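Local coordinates for effector protein B, substrate of the Dot/Icm secretion system (Legionella drancourtii, PDB 4JVS), which probably acts as a GTPase-activating protein delivered into host cells by the Dot/Icm secretion system, the portion described here being its GAP domain, at residues Ile233-Leu238 / Leu262-Ile266. Residues are numbered along the deposited sequence; the frame is centred on the assembly and turned at random.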
# COMPACT_ATOMS: atom_id res chain seq x y z
N ILE A 233 -9.93 -17.18 19.49
CA ILE A 233 -10.20 -16.08 20.39
C ILE A 233 -11.24 -16.50 21.39
O ILE A 233 -12.36 -16.76 21.04
CB ILE A 233 -10.81 -14.89 19.66
CG1 ILE A 233 -10.01 -14.51 18.44
CG2 ILE A 233 -10.84 -13.68 20.55
CD1 ILE A 233 -10.57 -13.32 17.74
N ASP A 234 -10.86 -16.50 22.66
CA ASP A 234 -11.72 -16.89 23.74
C ASP A 234 -12.72 -15.85 24.13
O ASP A 234 -12.58 -14.69 23.84
CB ASP A 234 -10.91 -17.27 24.96
CG ASP A 234 -10.48 -16.10 25.72
OD1 ASP A 234 -11.10 -15.06 25.55
OD2 ASP A 234 -9.52 -16.17 26.47
N GLU A 235 -13.74 -16.27 24.84
CA GLU A 235 -14.89 -15.45 25.10
C GLU A 235 -14.49 -14.20 25.83
O GLU A 235 -14.93 -13.12 25.54
CB GLU A 235 -15.85 -16.26 25.95
CG GLU A 235 -17.22 -15.65 26.15
CD GLU A 235 -18.08 -15.79 24.94
OE1 GLU A 235 -17.58 -16.24 23.90
OE2 GLU A 235 -19.26 -15.43 25.03
N GLN A 236 -13.58 -14.31 26.75
CA GLN A 236 -13.18 -13.20 27.55
C GLN A 236 -12.37 -12.21 26.76
O GLN A 236 -12.46 -11.04 26.96
CB GLN A 236 -12.37 -13.73 28.70
CG GLN A 236 -12.63 -13.14 30.03
CD GLN A 236 -11.35 -12.95 30.77
OE1 GLN A 236 -11.08 -13.63 31.75
NE2 GLN A 236 -10.54 -12.04 30.29
N THR A 237 -11.54 -12.69 25.87
CA THR A 237 -10.74 -11.78 25.06
C THR A 237 -11.60 -11.03 24.11
O THR A 237 -11.35 -9.92 23.76
CB THR A 237 -9.68 -12.50 24.25
OG1 THR A 237 -8.69 -13.02 25.13
CG2 THR A 237 -9.05 -11.54 23.32
N LEU A 238 -12.60 -11.73 23.65
CA LEU A 238 -13.52 -11.23 22.63
C LEU A 238 -14.53 -10.22 23.19
O LEU A 238 -14.97 -9.33 22.47
CB LEU A 238 -14.23 -12.41 21.97
CG LEU A 238 -15.02 -12.20 20.68
CD1 LEU A 238 -14.14 -11.69 19.56
CD2 LEU A 238 -15.67 -13.52 20.29
N LEU A 262 -16.24 -18.31 14.93
CA LEU A 262 -15.92 -16.98 15.46
C LEU A 262 -17.00 -15.95 15.12
O LEU A 262 -17.48 -15.25 16.00
CB LEU A 262 -14.56 -16.50 14.97
CG LEU A 262 -14.06 -15.12 15.38
CD1 LEU A 262 -14.18 -14.90 16.87
CD2 LEU A 262 -12.61 -14.94 14.96
N ILE A 263 -17.38 -15.86 13.85
CA ILE A 263 -18.36 -14.84 13.47
C ILE A 263 -19.74 -15.15 14.04
O ILE A 263 -20.53 -14.25 14.31
CB ILE A 263 -18.47 -14.67 11.94
CG1 ILE A 263 -19.18 -13.35 11.62
CG2 ILE A 263 -19.18 -15.87 11.31
CD1 ILE A 263 -19.70 -13.26 10.22
N MET A 264 -20.06 -16.42 14.18
CA MET A 264 -21.27 -16.85 14.82
C MET A 264 -21.29 -16.52 16.29
O MET A 264 -22.28 -16.19 16.86
CB MET A 264 -21.50 -18.32 14.58
CG MET A 264 -22.33 -18.64 13.36
SD MET A 264 -23.28 -17.25 12.84
CE MET A 264 -23.56 -17.68 11.17
N ARG A 265 -20.13 -16.62 16.90
CA ARG A 265 -19.96 -16.31 18.29
C ARG A 265 -20.28 -14.88 18.56
O ARG A 265 -20.85 -14.54 19.56
CB ARG A 265 -18.51 -16.54 18.64
CG ARG A 265 -18.29 -17.06 20.03
CD ARG A 265 -17.24 -18.13 20.03
NE ARG A 265 -16.00 -17.55 20.47
CZ ARG A 265 -14.82 -17.98 20.13
NH1 ARG A 265 -13.75 -17.35 20.57
NH2 ARG A 265 -14.70 -19.03 19.34
N ILE A 266 -19.88 -14.03 17.66
CA ILE A 266 -20.03 -12.59 17.77
C ILE A 266 -21.46 -12.15 17.50
O ILE A 266 -22.02 -11.34 18.23
CB ILE A 266 -19.08 -11.89 16.78
CG1 ILE A 266 -17.63 -12.06 17.24
CG2 ILE A 266 -19.44 -10.43 16.62
CD1 ILE A 266 -16.61 -11.77 16.16
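CD1 of Leu-262 touches both Ile-233 and Leu-238, joining the short helix 235-238 and the residue before its cap to helix 261-267 in the C-terminal subdomain of the LepB-type GAP domain. CD1 of Ile-233 meets both branches of Leu-262, lying 3.8 Å from its CD2 and 4.0 Å from its CD1. CG1 of Ile-233 stands anti to its own carbonyl carbon (chi1 -51°), which carries CD1 forward to those branches. CD2 of Leu-238 bridges two residues one turn apart on helix 261-267, approaching CD1 of Leu-262 at 4.0 Å and CG1 of Ile-266 at 3.9 Å. Leu-238 and Ile-266 meet at about a right angle. These four buried side chains form the compact apolar half of the contact.

The other half is looser and polar. The long, twice-bent side chain of Arg-265 runs past CD2 of Leu-238, but the placement of its guanidinium is doubtful: it is modelled too close to the carbonyl of Ile-233 and linked through NH2 to an acetic acid molecule, probably from the crystallisation liquor. Exposed Glu-235 and Arg-265 run antiparallel past one another; OE1 of Glu-235 is modelled 4.0 Å from NE of Arg-265, too far for a salt bridge, and any attraction between the charges is probably modest. Asp-234 is the N-cap of helix 235-238, where its OD1 accepts from the backbone N of Thr-237, a bond modelled so short that its length carries no weight.

Helix 243-253 closes the apolar side, with Leu-246 against Leu-238 and Ile-249 against both Leu-262 and Ile-266, while helix 292-306 packs Trp-302 against Ile-263 and Met-264 of helix 261-267.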